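Local coordinates for protein tRNA (adenine-N(1)-)-methyltransferase (Thermus thermophilus, PDB 2PWY) that transfers a methyl group from S-adenosyl-L-methionine to N1 of adenosine 58 in tRNA and is required for growth at extreme temperatures, at residues M73-S76 and A77-Y81; S126-R130 and P131-A135; R139-R142 and A143-V147; E161-E164 and A165-D168. One frame throughout, in Å; residues are numbered along the deposited sequence.

Contact 1 of 4, residues M73-S76 and A77-Y81; sequences MKRS and ATPTY. With SAH (S-adenosyl-L-homocysteine), chain E.
R75 lays its guanidinium across P79 in the loop between helices 66-72 and 82-91. This loop lines the cofactor pocket of the class I-like methyltransferase fold. On its pocket side it meets the S-adenosyl-L-homocysteine (SAH). T80 N donates to the carboxylate O of SAH at 2.9 Å, and the SAH amino N donates to T80 OG1 at 2.8 Å. One threonine thus grips both the carboxylate and the amino group, and D173 also bonds to T80 OG1. A77 CB packs 3.7 Å from the SAH sulfur, SD.

P79 also touches SAH, through CB, and two side chains of the loop pack against the rest of its ring. The ring covers one face of the R75 guanidinium, offset toward the rim, and the two side chains cross at about a right angle. M73 CE touches P79 CG at 3.9 Å. CG of M73 lies between its backbone N and carbonyl carbon (chi1 69°), and the rest of the chain runs out straight to the proline.

Bends at chi2 (-83°) and chi3 fold the R75 side chain back on the loop and bring NE and NH1 to M73 O. They grip it side-on, with the oxygen in the guanidinium plane; the NE bond is 2.8 Å. With an alanine here both donors to M73 O are gone, and the backbone from M73 to R75 would probably be freer to move and a gap open beside P79. S107 OG ties the loop further by bonding to S76 N and A77 O. A water accepts from R75 NH2 at 3.2 Å and lies 2.9 Å from T78 OG1.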
loop_
_atom_site.group_PDB
_atom_site.type_symbol
_atom_site.label_atom_id
_atom_site.label_comp_id
_atom_site.label_asym_id
_atom_site.label_seq_id
_atom_site.Cartn_x
_atom_site.Cartn_y
_atom_site.Cartn_z
ATOM N N MET A 73 -11.218 -7.794 -23.588
ATOM C CA MET A 73 -11.184 -7.536 -25.030
ATOM C C MET A 73 -9.858 -7.970 -25.673
ATOM O O MET A 73 -8.808 -7.986 -25.017
ATOM C CB MET A 73 -11.451 -6.053 -25.340
ATOM C CG MET A 73 -10.333 -5.103 -24.907
ATOM S SD MET A 73 -10.791 -3.387 -25.157
ATOM C CE MET A 73 -9.207 -2.600 -24.899
ATOM N N LYS A 74 -9.936 -8.329 -26.952
ATOM C CA LYS A 74 -8.773 -8.656 -27.774
ATOM C C LYS A 74 -7.836 -7.458 -27.747
ATOM O O LYS A 74 -8.291 -6.307 -27.701
ATOM C CB LYS A 74 -9.235 -8.931 -29.214
ATOM C CG LYS A 74 -8.160 -9.405 -30.193
ATOM C CD LYS A 74 -8.788 -9.655 -31.566
ATOM C CE LYS A 74 -7.754 -10.054 -32.615
ATOM N NZ LYS A 74 -7.631 -11.532 -32.729
ATOM N N ARG A 75 -6.535 -7.717 -27.752
ATOM C CA ARG A 75 -5.572 -6.623 -27.805
ATOM C C ARG A 75 -4.327 -6.968 -28.599
ATOM O O ARG A 75 -3.999 -8.146 -28.770
ATOM C CB ARG A 75 -5.184 -6.177 -26.388
ATOM C CG ARG A 75 -4.156 -7.055 -25.667
ATOM C CD ARG A 75 -4.781 -8.275 -24.993
ATOM N NE ARG A 75 -6.047 -7.946 -24.327
ATOM C CZ ARG A 75 -6.156 -7.465 -23.090
ATOM N NH1 ARG A 75 -7.363 -7.204 -22.599
ATOM N NH2 ARG A 75 -5.070 -7.237 -22.350
ATOM N N SER A 76 -3.634 -5.943 -29.085
ATOM C CA SER A 76 -2.237 -6.117 -29.470
ATOM C C SER A 76 -1.429 -5.428 -28.378
ATOM O O SER A 76 -0.872 -6.093 -27.497
ATOM C CB SER A 76 -1.950 -5.574 -30.874
ATOM O OG SER A 76 -2.304 -4.207 -30.971
ATOM N N ALA A 77 -1.425 -4.095 -28.398
ATOM C CA ALA A 77 -0.878 -3.313 -27.294
ATOM C C ALA A 77 -1.705 -3.525 -26.020
ATOM O O ALA A 77 -2.930 -3.497 -26.057
ATOM C CB ALA A 77 -0.841 -1.838 -27.670
ATOM N N THR A 78 -1.035 -3.762 -24.896
ATOM C CA THR A 78 -1.745 -3.901 -23.626
ATOM C C THR A 78 -2.465 -2.583 -23.253
ATOM O O THR A 78 -1.844 -1.508 -23.234
ATOM C CB THR A 78 -0.809 -4.378 -22.490
ATOM O OG1 THR A 78 -0.188 -5.619 -22.872
ATOM C CG2 THR A 78 -1.583 -4.582 -21.197
ATOM N N PRO A 79 -3.782 -2.661 -22.976
ATOM C CA PRO A 79 -4.482 -1.419 -22.656
ATOM C C PRO A 79 -4.115 -0.893 -21.279
ATOM O O PRO A 79 -3.659 -1.652 -20.419
ATOM C CB PRO A 79 -5.968 -1.800 -22.678
ATOM C CG PRO A 79 -6.031 -3.279 -22.790
ATOM C CD PRO A 79 -4.663 -3.846 -22.948
ATOM N N THR A 80 -4.319 0.407 -21.089
ATOM C CA THR A 80 -4.251 1.032 -19.774
ATOM C C THR A 80 -5.163 0.267 -18.813
ATOM O O THR A 80 -6.293 -0.076 -19.170
ATOM C CB THR A 80 -4.734 2.489 -19.871
ATOM O OG1 THR A 80 -4.011 3.161 -20.916
ATOM C CG2 THR A 80 -4.553 3.232 -18.551
ATOM N N TYR A 81 -4.690 -0.017 -17.600
ATOM C CA TYR A 81 -5.565 -0.693 -16.645
ATOM C C TYR A 81 -6.703 0.227 -16.211
ATOM O O TYR A 81 -6.519 1.436 -16.109
ATOM C CB TYR A 81 -4.777 -1.218 -15.440
ATOM C CG TYR A 81 -3.983 -2.467 -15.780
ATOM C CD1 TYR A 81 -4.415 -3.731 -15.376
ATOM C CD2 TYR A 81 -2.808 -2.377 -16.526
ATOM C CE1 TYR A 81 -3.681 -4.882 -15.707
ATOM C CE2 TYR A 81 -2.077 -3.500 -16.859
ATOM C CZ TYR A 81 -2.509 -4.748 -16.444
ATOM O OH TYR A 81 -1.757 -5.855 -16.787
HETATM N N SAH E . -3.657 3.404 -23.714
HETATM C CA SAH E . -3.742 2.363 -24.790
HETATM C CB SAH E . -2.445 1.569 -24.886
HETATM C CG SAH E . -1.315 2.373 -25.535
HETATM S SD SAH E . 0.104 1.291 -25.854
HETATM C C SAH E . -4.925 1.461 -24.498
HETATM O O SAH E . -5.554 1.591 -23.437
HETATM O OXT SAH E . -5.282 0.609 -25.320
HETATM C "C5'" SAH E . 1.142 2.562 -26.621
HETATM C "C4'" SAH E . 0.785 2.787 -28.095
HETATM O "O4'" SAH E . 1.331 4.021 -28.513
HETATM C "C3'" SAH E . 1.327 1.734 -29.069
HETATM O "O3'" SAH E . 0.239 1.253 -29.853
HETATM C "C2'" SAH E . 2.353 2.485 -29.918
HETATM O "O2'" SAH E . 2.376 2.083 -31.269
HETATM C "C1'" SAH E . 1.838 3.900 -29.839
HETATM N N9 SAH E . 2.809 5.000 -29.952
HETATM C C8 SAH E . 4.006 5.113 -29.303
HETATM N N7 SAH E . 4.531 6.317 -29.626
HETATM C C5 SAH E . 3.674 6.990 -30.424
HETATM C C6 SAH E . 3.722 8.251 -31.031
HETATM N N6 SAH E . 4.771 9.070 -30.852
HETATM N N1 SAH E . 2.644 8.638 -31.817
HETATM C C2 SAH E . 1.567 7.807 -32.007
HETATM N N3 SAH E . 1.540 6.561 -31.411
HETATM C C4 SAH E . 2.575 6.166 -30.633
HETATM O O HOH W 1 -2.008 -7.921 -22.886
#

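Contact 2 of 4, residues S126-R130 and P131-A135; sequences SYEAR and PHHLA. With SAH (S-adenosyl-L-homocysteine), chain E.
R130 stacks its guanidinium flat on the ring of H133. The centres are 4.0 Å apart and the planes 24° from parallel. CG of R130 is anti to its carbonyl carbon, and a bend at chi3 turns the end of the chain over the ring face. CD adds a CH-pi contact to the same face.

The edge of the H133 ring serves the ligand: ND1 donates to O3' of SAH at 2.8 Å, almost straight at 172°. E128 takes both ribose hydroxyls, O3' on OE1 at 2.6 Å and O2' on OE2 at 2.7 Å. Its chain bends at chi2 (55°), and CG rests 3.7 Å from L134 CB. The carboxylate is itself positioned. R130 N donates to OE2 on the anti lone pair, and G106 N bonds to OE1. A glutamine at E128 would probably weaken the hold on the ribose, since one of the two hydroxyl acceptors would become an amide donor.

L134 N closes the first helical turn on R130 O at 2.9 Å. An acidic residue ending a strand and holding the ribose, followed by a helix, is characteristic of the Rossmann-like fold of class I methyltransferases.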
loop_
_atom_site.group_PDB
_atom_site.type_symbol
_atom_site.label_atom_id
_atom_site.label_comp_id
_atom_site.label_asym_id
_atom_site.label_seq_id
_atom_site.Cartn_x
_atom_site.Cartn_y
_atom_site.Cartn_z
ATOM N N SER A 126 -7.372 11.081 -31.342
ATOM C CA SER A 126 -6.473 10.007 -30.947
ATOM C C SER A 126 -5.491 9.628 -32.048
ATOM O O SER A 126 -5.889 9.454 -33.204
ATOM C CB SER A 126 -7.298 8.781 -30.521
ATOM O OG SER A 126 -6.481 7.813 -29.891
ATOM N N TYR A 127 -4.214 9.499 -31.692
ATOM C CA TYR A 127 -3.157 9.189 -32.677
ATOM C C TYR A 127 -2.518 7.855 -32.394
ATOM O O TYR A 127 -2.227 7.534 -31.244
ATOM C CB TYR A 127 -2.062 10.276 -32.680
ATOM C CG TYR A 127 -2.553 11.527 -33.346
ATOM C CD1 TYR A 127 -2.179 11.834 -34.648
ATOM C CD2 TYR A 127 -3.445 12.379 -32.692
ATOM C CE1 TYR A 127 -2.662 12.984 -35.279
ATOM C CE2 TYR A 127 -3.933 13.517 -33.316
ATOM C CZ TYR A 127 -3.545 13.804 -34.606
ATOM O OH TYR A 127 -4.041 14.931 -35.223
ATOM N N GLU A 128 -2.278 7.083 -33.451
ATOM C CA GLU A 128 -1.593 5.801 -33.317
ATOM C C GLU A 128 -0.673 5.574 -34.515
ATOM O O GLU A 128 -1.131 5.620 -35.651
ATOM C CB GLU A 128 -2.626 4.665 -33.201
ATOM C CG GLU A 128 -2.061 3.247 -33.276
ATOM C CD GLU A 128 -0.976 2.973 -32.257
ATOM O OE1 GLU A 128 -1.251 3.060 -31.030
ATOM O OE2 GLU A 128 0.154 2.648 -32.681
ATOM N N ALA A 129 0.608 5.317 -34.238
ATOM C CA ALA A 129 1.643 5.158 -35.280
ATOM C C ALA A 129 1.581 3.827 -36.020
ATOM O O ALA A 129 1.981 3.739 -37.189
ATOM C CB ALA A 129 3.035 5.345 -34.671
ATOM N N ARG A 130 1.099 2.791 -35.342
ATOM C CA ARG A 130 1.141 1.435 -35.894
ATOM C C ARG A 130 -0.218 0.997 -36.448
ATOM O O ARG A 130 -1.189 0.904 -35.695
ATOM C CB ARG A 130 1.650 0.450 -34.840
ATOM C CG ARG A 130 3.080 0.728 -34.390
ATOM C CD ARG A 130 3.542 -0.231 -33.306
ATOM N NE ARG A 130 3.672 -1.600 -33.808
ATOM C CZ ARG A 130 4.234 -2.602 -33.135
ATOM N NH1 ARG A 130 4.741 -2.397 -31.922
ATOM N NH2 ARG A 130 4.295 -3.810 -33.683
ATOM N N PRO A 131 -0.294 0.723 -37.770
ATOM C CA PRO A 131 -1.583 0.435 -38.424
ATOM C C PRO A 131 -2.339 -0.766 -37.851
ATOM O O PRO A 131 -3.566 -0.711 -37.720
ATOM C CB PRO A 131 -1.190 0.153 -39.886
ATOM C CG PRO A 131 0.139 0.796 -40.051
ATOM C CD PRO A 131 0.826 0.662 -38.732
ATOM N N HIS A 132 -1.634 -1.841 -37.514
ATOM C CA HIS A 132 -2.327 -3.014 -36.992
ATOM C C HIS A 132 -2.903 -2.712 -35.605
ATOM O O HIS A 132 -4.024 -3.129 -35.285
ATOM C CB HIS A 132 -1.439 -4.262 -36.958
ATOM C CG HIS A 132 -2.045 -5.397 -36.195
ATOM N ND1 HIS A 132 -3.161 -6.077 -36.638
ATOM C CD2 HIS A 132 -1.724 -5.942 -34.996
ATOM C CE1 HIS A 132 -3.489 -7.004 -35.755
ATOM N NE2 HIS A 132 -2.632 -6.943 -34.751
ATOM N N HIS A 133 -2.138 -1.974 -34.802
ATOM C CA HIS A 133 -2.615 -1.522 -33.501
ATOM C C HIS A 133 -3.878 -0.679 -33.670
ATOM O O HIS A 133 -4.884 -0.916 -32.999
ATOM C CB HIS A 133 -1.524 -0.745 -32.745
ATOM C CG HIS A 133 -0.415 -1.606 -32.205
ATOM N ND1 HIS A 133 0.453 -1.166 -31.229
ATOM C CD2 HIS A 133 -0.036 -2.873 -32.500
ATOM C CE1 HIS A 133 1.320 -2.121 -30.945
ATOM N NE2 HIS A 133 1.039 -3.173 -31.695
ATOM N N LEU A 134 -3.827 0.292 -34.577
ATOM C CA LEU A 134 -4.968 1.175 -34.807
ATOM C C LEU A 134 -6.214 0.418 -35.278
ATOM O O LEU A 134 -7.309 0.663 -34.787
ATOM C CB LEU A 134 -4.615 2.302 -35.782
ATOM C CG LEU A 134 -5.742 3.313 -36.026
ATOM C CD1 LEU A 134 -6.246 3.957 -34.718
ATOM C CD2 LEU A 134 -5.305 4.387 -37.013
ATOM N N ALA A 135 -6.043 -0.521 -36.208
ATOM C CA ALA A 135 -7.171 -1.332 -36.663
ATOM C C ALA A 135 -7.862 -2.077 -35.515
ATOM O O ALA A 135 -9.092 -2.050 -35.418
ATOM C CB ALA A 135 -6.736 -2.299 -37.761
HETATM N N SAH E . -3.657 3.404 -23.714
HETATM C CA SAH E . -3.742 2.363 -24.790
HETATM C CB SAH E . -2.445 1.569 -24.886
HETATM C CG SAH E . -1.315 2.373 -25.535
HETATM S SD SAH E . 0.104 1.291 -25.854
HETATM C C SAH E . -4.925 1.461 -24.498
HETATM O O SAH E . -5.554 1.591 -23.437
HETATM O OXT SAH E . -5.282 0.609 -25.320
HETATM C "C5'" SAH E . 1.142 2.562 -26.621
HETATM C "C4'" SAH E . 0.785 2.787 -28.095
HETATM O "O4'" SAH E . 1.331 4.021 -28.513
HETATM C "C3'" SAH E . 1.327 1.734 -29.069
HETATM O "O3'" SAH E . 0.239 1.253 -29.853
HETATM C "C2'" SAH E . 2.353 2.485 -29.918
HETATM O "O2'" SAH E . 2.376 2.083 -31.269
HETATM C "C1'" SAH E . 1.838 3.900 -29.839
HETATM N N9 SAH E . 2.809 5.000 -29.952
HETATM C C8 SAH E . 4.006 5.113 -29.303
HETATM N N7 SAH E . 4.531 6.317 -29.626
HETATM C C5 SAH E . 3.674 6.990 -30.424
HETATM C C6 SAH E . 3.722 8.251 -31.031
HETATM N N6 SAH E . 4.771 9.070 -30.852
HETATM N N1 SAH E . 2.644 8.638 -31.817
HETATM C C2 SAH E . 1.567 7.807 -32.007
HETATM N N3 SAH E . 1.540 6.561 -31.411
HETATM C C4 SAH E . 2.575 6.166 -30.633
#

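Contact 3 of 4, residues R139-R142 and A143-V147; sequences RNVR and AFWQV
Toward the C-terminal end of helix 131-144, the carbonyls of R139 and V141 receive the backbone N-H groups of A143, F144 and W145. A143 N donates to R139 O at 3.0 Å, the usual helical step of four residues. The next step is shorter: F144 N turns to V141 O at 3.1 Å. This donor stands well above the carbonyl plane. W145 N reaches the same oxygen at 2.9 Å, but the bond is weak, with an angle of 130°. V141 O therefore carries two donors where the helix gives way to loop.

The helix is the crossover of a beta-alpha-beta unit, linking strands 123-128 and 150-154 of the Rossmann-like sheet. V141 meets F152 of the second strand and L112 of helix 109-118.

W145 has CG anti to its backbone N (chi1 177°), which carries the indole away from the helix end. W145 CB stays 3.4 Å from V141 O, and CD1 lies 4.2 Å from V141 CG1. V147 CB lies above one indole face, offset toward the rim, and NE1 bonds to N149 OD1. The indole also packs on L112 and A115, and on P96 of the second subunit.

F144 stacks its ring with Y69. N140 is buried, with its amide bonded at both ends: OD1 accepts from Q136 NE2, while ND2 donates to the carbonyls of K74 and S107.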
loop_
_atom_site.group_PDB
_atom_site.type_symbol
_atom_site.label_atom_id
_atom_site.label_comp_id
_atom_site.label_asym_id
_atom_site.label_seq_id
_atom_site.Cartn_x
_atom_site.Cartn_y
_atom_site.Cartn_z
ATOM N N ARG A 139 -11.671 -1.448 -33.867
ATOM C CA ARG A 139 -12.648 -2.533 -33.650
ATOM C C ARG A 139 -13.110 -2.567 -32.197
ATOM O O ARG A 139 -14.314 -2.684 -31.915
ATOM C CB ARG A 139 -12.087 -3.906 -34.059
ATOM C CG ARG A 139 -12.088 -4.155 -35.573
ATOM C CD ARG A 139 -11.762 -5.621 -35.931
ATOM N NE ARG A 139 -10.364 -5.960 -35.671
ATOM C CZ ARG A 139 -9.354 -5.742 -36.514
ATOM N NH1 ARG A 139 -9.566 -5.181 -37.700
ATOM N NH2 ARG A 139 -8.121 -6.082 -36.158
ATOM N N ASN A 140 -12.150 -2.461 -31.277
ATOM C CA ASN A 140 -12.458 -2.541 -29.848
ATOM C C ASN A 140 -13.410 -1.429 -29.417
ATOM O O ASN A 140 -14.380 -1.678 -28.694
ATOM C CB ASN A 140 -11.175 -2.504 -29.016
ATOM C CG ASN A 140 -10.409 -3.822 -29.049
ATOM O OD1 ASN A 140 -10.928 -4.858 -29.479
ATOM N ND2 ASN A 140 -9.173 -3.789 -28.582
ATOM N N VAL A 141 -13.137 -0.208 -29.885
ATOM C CA VAL A 141 -13.959 0.954 -29.547
ATOM C C VAL A 141 -15.360 0.800 -30.149
ATOM O O VAL A 141 -16.373 0.977 -29.471
ATOM C CB VAL A 141 -13.294 2.267 -30.033
ATOM C CG1 VAL A 141 -14.229 3.473 -29.858
ATOM C CG2 VAL A 141 -11.977 2.483 -29.281
ATOM N N ARG A 142 -15.405 0.453 -31.429
ATOM C CA ARG A 142 -16.678 0.435 -32.132
ATOM C C ARG A 142 -17.607 -0.675 -31.632
ATOM O O ARG A 142 -18.832 -0.511 -31.644
ATOM C CB ARG A 142 -16.451 0.416 -33.644
ATOM C CG ARG A 142 -15.892 1.766 -34.106
ATOM C CD ARG A 142 -15.094 1.717 -35.406
ATOM N NE ARG A 142 -14.606 3.061 -35.731
ATOM C CZ ARG A 142 -13.855 3.367 -36.785
ATOM N NH1 ARG A 142 -13.483 2.429 -37.648
ATOM N NH2 ARG A 142 -13.475 4.625 -36.974
ATOM N N ALA A 143 -17.021 -1.767 -31.138
ATOM C CA ALA A 143 -17.783 -2.912 -30.631
ATOM C C ALA A 143 -18.502 -2.605 -29.320
ATOM O O ALA A 143 -19.444 -3.313 -28.936
ATOM C CB ALA A 143 -16.865 -4.125 -30.456
ATOM N N PHE A 144 -18.056 -1.548 -28.638
ATOM C CA PHE A 144 -18.539 -1.227 -27.295
ATOM C C PHE A 144 -19.251 0.123 -27.224
ATOM O O PHE A 144 -20.092 0.336 -26.345
ATOM C CB PHE A 144 -17.347 -1.206 -26.335
ATOM C CG PHE A 144 -17.729 -1.242 -24.886
ATOM C CD1 PHE A 144 -18.091 -2.445 -24.279
ATOM C CD2 PHE A 144 -17.707 -0.084 -24.115
ATOM C CE1 PHE A 144 -18.432 -2.491 -22.918
ATOM C CE2 PHE A 144 -18.057 -0.127 -22.764
ATOM C CZ PHE A 144 -18.409 -1.335 -22.167
ATOM N N TRP A 145 -18.926 1.011 -28.161
ATOM C CA TRP A 145 -19.283 2.424 -28.078
ATOM C C TRP A 145 -19.658 2.929 -29.462
ATOM O O TRP A 145 -18.835 2.889 -30.386
ATOM C CB TRP A 145 -18.063 3.181 -27.549
ATOM C CG TRP A 145 -18.139 4.692 -27.430
ATOM C CD1 TRP A 145 -17.478 5.589 -28.208
ATOM C CD2 TRP A 145 -18.844 5.466 -26.435
ATOM N NE1 TRP A 145 -17.723 6.874 -27.781
ATOM C CE2 TRP A 145 -18.561 6.831 -26.697
ATOM C CE3 TRP A 145 -19.682 5.144 -25.359
ATOM C CZ2 TRP A 145 -19.100 7.871 -25.939
ATOM C CZ3 TRP A 145 -20.226 6.192 -24.591
ATOM C CH2 TRP A 145 -19.917 7.542 -24.890
ATOM N N GLN A 146 -20.893 3.401 -29.590
ATOM C CA GLN A 146 -21.442 3.798 -30.881
ATOM C C GLN A 146 -21.445 5.312 -31.134
ATOM O O GLN A 146 -21.789 5.756 -32.237
ATOM C CB GLN A 146 -22.854 3.212 -31.056
ATOM N N VAL A 147 -21.063 6.095 -30.127
ATOM C CA VAL A 147 -21.044 7.554 -30.244
ATOM C C VAL A 147 -19.837 7.988 -31.076
ATOM O O VAL A 147 -18.710 7.574 -30.799
ATOM C CB VAL A 147 -21.039 8.236 -28.843
ATOM C CG1 VAL A 147 -20.896 9.742 -28.963
ATOM C CG2 VAL A 147 -22.303 7.870 -28.051
#

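Contact 4 of 4, residues E161-E164 and A165-D168; sequences ELEE and AAYD
L162 and Y167 cross at about a right angle, the leucine methyl CD2 lying 3.7 Å from the phenol oxygen OH of Y167. The methyl comes up obliquely to the ring, beside its hydroxyl end. CG of Y167 is anti to its carbonyl carbon (chi1 -63°), and this swings the ring back alongside the preceding residues. E163 O then sits at the ring edge, near its plane, 4.0 Å from Y167 CE2.

Between these two side chains the chain makes a type II beta turn from E163 to A166. Its closing bond is weak, with A166 N 3.5 Å from E163 O. A166 CB also packs on E163 CB at 3.6 Å, across the ends of the turn. A165, at the third position, has positive phi (54°). E164, at the second, extends its chain away from the turn.

Two waters bridge E163 to the tyrosine. One accepts from E163 N and donates to Y167 OH at 2.6 Å. The other donates to E163 OE1 at 2.6 Å and, by a weak bond, to Y167 OH. The phenol also bonds to E125 OE1, so the hydroxyl of this buried tyrosine has both protein and water partners. R99 adds a cation-pi contact to the ring.

The turn leads into strand 167-173 of the central sheet. L162 and Y167 pack on L101 of the adjacent strand 99-103. Both also touch A187 of helix 181-187, and E164 rests on L186 of the same helix.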
loop_
_atom_site.group_PDB
_atom_site.type_symbol
_atom_site.label_atom_id
_atom_site.label_comp_id
_atom_site.label_asym_id
_atom_site.label_seq_id
_atom_site.Cartn_x
_atom_site.Cartn_y
_atom_site.Cartn_z
ATOM N N GLU A 161 -0.950 17.747 -37.421
ATOM C CA GLU A 161 -1.378 19.132 -37.609
ATOM C C GLU A 161 -2.425 19.456 -36.561
ATOM O O GLU A 161 -3.532 18.913 -36.604
ATOM C CB GLU A 161 -1.962 19.331 -39.002
ATOM C CG GLU A 161 -0.930 19.254 -40.086
ATOM C CD GLU A 161 -1.516 19.453 -41.470
ATOM O OE1 GLU A 161 -2.759 19.457 -41.627
ATOM O OE2 GLU A 161 -0.709 19.597 -42.403
ATOM N N LEU A 162 -2.074 20.330 -35.619
ATOM C CA LEU A 162 -2.939 20.620 -34.476
ATOM C C LEU A 162 -3.181 22.115 -34.314
ATOM O O LEU A 162 -2.295 22.918 -34.599
ATOM C CB LEU A 162 -2.320 20.061 -33.180
ATOM C CG LEU A 162 -2.154 18.538 -33.086
ATOM C CD1 LEU A 162 -1.652 18.122 -31.711
ATOM C CD2 LEU A 162 -3.445 17.793 -33.431
ATOM N N GLU A 163 -4.380 22.476 -33.853
ATOM C CA GLU A 163 -4.676 23.860 -33.501
ATOM C C GLU A 163 -4.097 24.194 -32.138
ATOM O O GLU A 163 -4.315 23.461 -31.177
ATOM C CB GLU A 163 -6.180 24.112 -33.483
ATOM C CG GLU A 163 -6.827 24.049 -34.844
ATOM C CD GLU A 163 -8.288 24.391 -34.784
ATOM O OE1 GLU A 163 -9.056 23.613 -34.169
ATOM O OE2 GLU A 163 -8.668 25.436 -35.347
ATOM N N GLU A 164 -3.383 25.313 -32.049
ATOM C CA GLU A 164 -2.795 25.743 -30.781
ATOM C C GLU A 164 -3.859 26.036 -29.713
ATOM O O GLU A 164 -4.872 26.676 -29.985
ATOM C CB GLU A 164 -1.910 26.975 -30.986
ATOM C CG GLU A 164 -1.318 27.533 -29.694
ATOM C CD GLU A 164 -0.326 28.660 -29.933
ATOM O OE1 GLU A 164 -0.207 29.534 -29.052
ATOM O OE2 GLU A 164 0.329 28.683 -30.999
ATOM N N ALA A 165 -3.604 25.559 -28.498
ATOM C CA ALA A 165 -4.469 25.859 -27.348
ATOM C C ALA A 165 -5.934 25.494 -27.626
ATOM O O ALA A 165 -6.856 26.203 -27.196
ATOM C CB ALA A 165 -4.333 27.337 -26.934
ATOM N N ALA A 166 -6.144 24.392 -28.347
ATOM C CA ALA A 166 -7.494 23.941 -28.702
ATOM C C ALA A 166 -7.972 22.763 -27.855
ATOM O O ALA A 166 -9.147 22.413 -27.889
ATOM C CB ALA A 166 -7.586 23.598 -30.199
ATOM N N TYR A 167 -7.060 22.175 -27.086
ATOM C CA TYR A 167 -7.362 20.959 -26.325
ATOM C C TYR A 167 -7.400 21.212 -24.831
ATOM O O TYR A 167 -6.577 21.965 -24.281
ATOM C CB TYR A 167 -6.355 19.859 -26.674
ATOM C CG TYR A 167 -6.453 19.464 -28.132
ATOM C CD1 TYR A 167 -7.261 18.395 -28.526
ATOM C CD2 TYR A 167 -5.800 20.210 -29.128
ATOM C CE1 TYR A 167 -7.391 18.045 -29.877
ATOM C CE2 TYR A 167 -5.909 19.868 -30.480
ATOM C CZ TYR A 167 -6.704 18.779 -30.840
ATOM O OH TYR A 167 -6.815 18.441 -32.165
ATOM N N ASP A 168 -8.362 20.554 -24.188
ATOM C CA ASP A 168 -8.633 20.720 -22.771
ATOM C C ASP A 168 -7.780 19.796 -21.896
ATOM O O ASP A 168 -7.715 19.976 -20.676
ATOM C CB ASP A 168 -10.122 20.520 -22.494
ATOM C CG ASP A 168 -10.975 21.525 -23.246
ATOM O OD1 ASP A 168 -10.887 22.740 -22.933
ATOM O OD2 ASP A 168 -11.696 21.111 -24.183
HETATM O O HOH W 2 -6.413 20.356 -33.884
HETATM O O HOH W 3 -8.654 21.298 -32.995
#

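Contacts 1 and 2 adjoin along SAH, their centres about 13 Å apart. Contact 1 holds the amino-acid end and contact 2 the ribose. They also touch directly, with S76 OG 3.0 Å from H133 CD2. Contact 3 lies further along helix 131-144, whose start belongs to contact 2. The bond from N140 ND2 to K74 O (2.8 Å) ties contact 3 to contact 1. The nearest atoms of the N140 side chain and SAH are about 7 Å apart. Contact 4 lies at the surface, its centre about 27 Å from that of contact 1. It meets contact 2 where Y127 OH packs 3.4 Å from L162 CD2.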